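Local coordinates for protein coenzyme A transferase (Yersinia pestis, PDB 3QLI) that belongs to the acetyl-CoA hydrolase/transferase family and probably transfers coenzyme A between carboxylic acids such as acetate, at residues A[75-80]-A[100-105]; A[86-91]-A[106-111]. All blocks are in the same frame, centred on the assembly; numbering follows the deposited sequence.

Interaction 1 (A[75-80]-A[100-105])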
# COMPACT_ATOMS: atom_id res chain seq x y z
N PHE A 75 -1.09 13.96 15.35
CA PHE A 75 -2.01 12.86 15.06
C PHE A 75 -2.89 12.58 16.29
O PHE A 75 -2.50 12.88 17.41
CB PHE A 75 -1.23 11.57 14.81
CG PHE A 75 -0.56 11.49 13.48
CD1 PHE A 75 -1.17 10.86 12.41
CD2 PHE A 75 0.72 11.99 13.30
CE1 PHE A 75 -0.55 10.76 11.19
CE2 PHE A 75 1.35 11.89 12.08
CZ PHE A 75 0.72 11.28 11.02
N GLU A 76 -4.06 11.98 16.07
CA GLU A 76 -4.95 11.59 17.17
C GLU A 76 -5.34 12.65 18.21
O GLU A 76 -4.98 12.55 19.38
CB GLU A 76 -4.42 10.34 17.87
CG GLU A 76 -5.51 9.46 18.48
CD GLU A 76 -6.55 9.03 17.48
OE1 GLU A 76 -6.21 8.85 16.29
OE2 GLU A 76 -7.73 8.86 17.87
N THR A 77 -6.05 13.68 17.76
CA THR A 77 -6.47 14.78 18.62
C THR A 77 -7.40 14.38 19.77
O THR A 77 -8.21 13.47 19.66
CB THR A 77 -7.22 15.86 17.80
OG1 THR A 77 -6.71 15.88 16.46
CG2 THR A 77 -7.04 17.23 18.44
N ALA A 78 -7.24 15.09 20.89
CA ALA A 78 -8.04 14.87 22.10
C ALA A 78 -8.63 16.20 22.55
O ALA A 78 -8.14 17.26 22.15
CB ALA A 78 -7.19 14.27 23.19
N LYS A 79 -9.60 16.14 23.44
CA LYS A 79 -10.29 17.34 23.90
C LYS A 79 -9.30 18.33 24.48
O LYS A 79 -9.52 19.54 24.40
CB LYS A 79 -11.35 16.97 24.95
CG LYS A 79 -12.18 18.15 25.42
CD LYS A 79 -13.38 17.68 26.24
CE LYS A 79 -14.12 18.86 26.85
NZ LYS A 79 -14.42 19.91 25.84
N ILE A 80 -8.21 17.84 25.05
CA ILE A 80 -7.24 18.75 25.62
C ILE A 80 -6.73 19.69 24.52
O ILE A 80 -6.65 20.90 24.74
CB ILE A 80 -6.03 17.97 26.16
CG1 ILE A 80 -6.46 17.01 27.27
CG2 ILE A 80 -4.94 18.92 26.64
CD1 ILE A 80 -5.54 15.82 27.44
N PHE A 100 -4.14 13.55 11.03
CA PHE A 100 -5.39 12.77 11.05
C PHE A 100 -6.49 13.81 11.14
O PHE A 100 -6.34 14.81 11.85
CB PHE A 100 -5.53 11.94 12.33
CG PHE A 100 -4.79 10.64 12.34
CD1 PHE A 100 -4.27 10.09 11.18
CD2 PHE A 100 -4.65 9.93 13.54
CE1 PHE A 100 -3.60 8.87 11.22
CE2 PHE A 100 -3.99 8.72 13.59
CZ PHE A 100 -3.46 8.19 12.42
N VAL A 101 -7.61 13.59 10.45
CA VAL A 101 -8.76 14.47 10.61
C VAL A 101 -9.80 13.77 11.49
O VAL A 101 -10.43 12.81 11.06
CB VAL A 101 -9.35 14.90 9.24
CG1 VAL A 101 -10.64 15.73 9.41
CG2 VAL A 101 -8.31 15.69 8.44
N THR A 102 -9.94 14.23 12.73
CA THR A 102 -10.87 13.63 13.68
C THR A 102 -12.08 14.55 13.93
O THR A 102 -12.23 15.58 13.28
CB THR A 102 -10.22 13.31 15.06
OG1 THR A 102 -10.10 14.51 15.84
CG2 THR A 102 -8.84 12.68 14.90
N ALA A 103 -12.93 14.16 14.88
CA ALA A 103 -14.11 14.96 15.22
C ALA A 103 -13.75 16.43 15.45
O ALA A 103 -14.46 17.34 14.99
CB ALA A 103 -14.82 14.38 16.44
N VAL A 104 -12.65 16.67 16.17
CA VAL A 104 -12.23 18.05 16.45
C VAL A 104 -11.97 18.86 15.17
O VAL A 104 -12.42 19.99 15.04
CB VAL A 104 -10.97 18.07 17.35
CG1 VAL A 104 -10.44 19.49 17.50
CG2 VAL A 104 -11.28 17.44 18.71
N GLU A 105 -11.24 18.27 14.22
CA GLU A 105 -10.94 18.96 12.96
C GLU A 105 -12.17 19.06 12.05
O GLU A 105 -12.34 20.04 11.34
CB GLU A 105 -9.80 18.25 12.21
CG GLU A 105 -8.44 18.38 12.87
CD GLU A 105 -8.27 17.45 14.06
OE1 GLU A 105 -8.98 16.42 14.14
OE2 GLU A 105 -7.41 17.75 14.91
O HOH W 1 -5.51 14.32 14.55

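Interaction 2 (A[86-91]-A[106-111])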
# COMPACT_ATOMS: atom_id res chain seq x y z
N LEU A 86 -6.11 24.42 19.62
CA LEU A 86 -6.91 24.27 18.41
C LEU A 86 -8.20 25.10 18.38
O LEU A 86 -8.96 25.01 17.41
CB LEU A 86 -7.23 22.79 18.17
CG LEU A 86 -6.02 21.87 17.97
CD1 LEU A 86 -6.44 20.45 17.65
CD2 LEU A 86 -5.09 22.41 16.90
N ARG A 87 -8.46 25.88 19.42
CA ARG A 87 -9.68 26.69 19.45
C ARG A 87 -9.75 27.55 18.20
O ARG A 87 -8.77 28.19 17.83
CB ARG A 87 -9.75 27.57 20.70
CG ARG A 87 -10.11 26.82 21.97
CD ARG A 87 -10.70 27.74 23.04
NE ARG A 87 -9.95 28.99 23.22
CZ ARG A 87 -8.87 29.11 24.00
NH1 ARG A 87 -8.41 28.06 24.65
NH2 ARG A 87 -8.25 30.28 24.12
N TYR A 88 -10.92 27.58 17.56
CA TYR A 88 -11.11 28.28 16.29
C TYR A 88 -10.56 29.71 16.34
O TYR A 88 -9.93 30.18 15.39
CB TYR A 88 -12.60 28.30 15.93
CG TYR A 88 -12.91 28.80 14.53
CD1 TYR A 88 -12.95 27.92 13.45
CD2 TYR A 88 -13.17 30.14 14.30
CE1 TYR A 88 -13.23 28.36 12.18
CE2 TYR A 88 -13.46 30.60 13.02
CZ TYR A 88 -13.49 29.71 11.97
OH TYR A 88 -13.78 30.16 10.70
N GLU A 89 -10.77 30.38 17.46
CA GLU A 89 -10.40 31.80 17.57
C GLU A 89 -8.90 32.02 17.49
O GLU A 89 -8.45 33.14 17.26
CB GLU A 89 -10.93 32.39 18.87
CG GLU A 89 -12.36 31.98 19.20
CD GLU A 89 -12.41 30.70 20.02
OE1 GLU A 89 -11.88 30.71 21.16
OE2 GLU A 89 -12.96 29.70 19.52
N LEU A 90 -8.13 30.96 17.69
CA LEU A 90 -6.67 31.07 17.65
C LEU A 90 -6.09 30.59 16.32
O LEU A 90 -4.88 30.57 16.13
CB LEU A 90 -6.04 30.28 18.79
CG LEU A 90 -6.54 30.55 20.21
CD1 LEU A 90 -5.86 29.62 21.21
CD2 LEU A 90 -6.31 32.00 20.60
N ASN A 91 -6.98 30.19 15.41
CA ASN A 91 -6.57 29.67 14.11
C ASN A 91 -5.65 30.58 13.29
O ASN A 91 -4.92 30.11 12.42
CB ASN A 91 -7.80 29.30 13.28
CG ASN A 91 -7.48 28.31 12.18
OD1 ASN A 91 -7.16 28.69 11.05
ND2 ASN A 91 -7.55 27.02 12.50
N ARG A 106 -13.00 18.03 12.05
CA ARG A 106 -14.25 18.11 11.30
C ARG A 106 -15.07 19.33 11.73
O ARG A 106 -15.57 20.08 10.89
CB ARG A 106 -15.07 16.82 11.45
CG ARG A 106 -14.49 15.65 10.68
CD ARG A 106 -15.51 14.52 10.50
NE ARG A 106 -15.89 13.90 11.76
CZ ARG A 106 -15.26 12.87 12.32
NH1 ARG A 106 -14.20 12.33 11.75
NH2 ARG A 106 -15.70 12.39 13.47
N ALA A 107 -15.19 19.55 13.04
CA ALA A 107 -15.90 20.73 13.56
C ALA A 107 -15.26 22.05 13.10
O ALA A 107 -15.94 22.98 12.68
CB ALA A 107 -15.98 20.68 15.09
N LEU A 108 -13.94 22.13 13.16
CA LEU A 108 -13.23 23.31 12.69
C LEU A 108 -13.45 23.53 11.20
O LEU A 108 -13.69 24.66 10.75
CB LEU A 108 -11.73 23.18 12.95
CG LEU A 108 -11.25 23.18 14.40
CD1 LEU A 108 -9.77 22.84 14.45
CD2 LEU A 108 -11.52 24.54 15.04
N ILE A 109 -13.34 22.45 10.41
CA ILE A 109 -13.40 22.59 8.96
C ILE A 109 -14.77 23.12 8.54
O ILE A 109 -14.88 24.02 7.71
CB ILE A 109 -13.18 21.25 8.24
CG1 ILE A 109 -11.73 20.78 8.42
CG2 ILE A 109 -13.50 21.38 6.74
CD1 ILE A 109 -11.47 19.37 7.91
N ARG A 110 -15.80 22.54 9.14
CA ARG A 110 -17.17 22.92 8.81
C ARG A 110 -17.46 24.35 9.23
O ARG A 110 -18.07 25.12 8.48
CB ARG A 110 -18.16 21.93 9.43
CG ARG A 110 -18.21 20.59 8.68
CD ARG A 110 -18.77 19.45 9.52
NE ARG A 110 -18.74 18.21 8.77
CZ ARG A 110 -18.79 17.00 9.31
NH1 ARG A 110 -18.87 16.86 10.63
NH2 ARG A 110 -18.77 15.92 8.53
N ARG A 111 -16.98 24.73 10.41
CA ARG A 111 -17.18 26.09 10.89
C ARG A 111 -16.48 27.07 9.96
O ARG A 111 -17.01 28.14 9.66
CB ARG A 111 -16.63 26.23 12.31
CG ARG A 111 -16.82 27.61 12.91
CD ARG A 111 -16.39 27.64 14.36
NE ARG A 111 -16.46 28.99 14.93
CZ ARG A 111 -16.29 29.27 16.22
NH1 ARG A 111 -16.05 28.29 17.08
NH2 ARG A 111 -16.37 30.52 16.64

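Interaction 1 (A[75-80]-A[100-105])
Phe75 and Phe100 bring their CA atoms within 5.2 Å where the chain leaves two parallel strands, and the backbones then diverge, Thr77 CA and Thr102 CA lying 6.7 Å apart. The two rings form a T-shaped pair with planes at 88°. The edge of Phe75 is the stem, its CD1 standing over the centre of the Phe100 face, 3.4 Å from Phe100 CE1. Glu76 has left-handed backbone angles, and its CB points away from 100-105; the bend in its side chain returns OE1 to 3.3 Å from Phe100 CD2. These loops follow neighbouring strands 70-74 and 94-98 at the C-terminal edge of the parallel sheet, the usual place for a ligand site in Rossmann-like folds. Accordingly, Glu76 and Ala103 both bind CoA, and Phe100 lies near Glu264, the residue that links to CoA covalently.

Thr102 is the N-cap of helix 103-114 and makes a capping box with Glu105: Thr102 N and Thr102 OG1 both donate to Glu105 OE1, each at 2.8 Å. The other carboxylate oxygen, Glu105 OE2, receives a short bond of 2.5 Å from Thr77 OG1 on its syn lone pair, and a further one from Tyr74 OH. With both oxygens doubly engaged, the carboxylate has little freedom to rotate. A water donates to Thr77 OG1 at 2.7 Å and also to Phe100 O, giving the two segments a second, water-mediated link.

Interaction 2 (A[86-91]-A[106-111])
Tyr88, whose ring lies against Arg111, sits in a tight turn whose shortest polar bond is Leu90 N to Arg87 O, 2.8 Å. Asn91 N repeats the pattern on Tyr88 O, as expected of the 3-10 geometry here, and the turn directs the CB of Tyr88 at helix 103-114. A chi1 of -170° swings the Tyr88 ring away from the backbone N and out between Leu108 and Arg111 of that helix.

Arg111 reaches across one face of this ring with a chain extended from CG to NE. Its guanidinium lies flat on the ring, the planes 3° apart and the centres separated by 4.3 Å, while Arg111 NE stands 3.5 Å from Tyr88 CD2, displaced toward the ring's rim. Farther back along the chain, Arg111 CD makes a CH-pi contact, 3.7 Å from the Tyr88 ring centroid and 19° off the ring normal. Leu108 approaches differently: its CD2 lies at the ring edge, near the ring plane and 4.0 Å from Tyr88 CD1. The same methyl packs 3.5 Å from Leu86 O. The tyrosine is thus met on a face and at an edge by residues one helical turn apart. Its hydroxyl bonds to Asp115, just beyond the helix.

Glu89 OE2 comes to 4.2 Å from Arg111 NH1 but lies well out of the guanidinium plane; its other oxygen, Glu89 OE1, forms a salt bridge with Arg87 NE, whose hydrogen bond is weak. The loop is therefore joined to the helix by cation-pi stacking and apolar contact, and the Glu89 carboxylate probably adds a modest electrostatic attraction for Arg111 without fixing its direction.

In the fold
From strand 70-74 the chain passes through 75-80, helix 79-83 and the loop 86-91, then returns through strand 94-98 to 100-105 and 106-111. Interaction 1 closes the connection between the ends of the two parallel strands; interaction 2 closes the span from the loop before the second strand to the helix after it. The second contact opens inside the first and finishes beyond it, so the two cross rather than nest. Helix 103-114 serves both, with its N-terminal end facing the CoA site and its later turns facing the loop. Their centres are about 11 Å apart, and they meet directly where Thr77 CG2 packs 3.4 Å from Leu86 CD1.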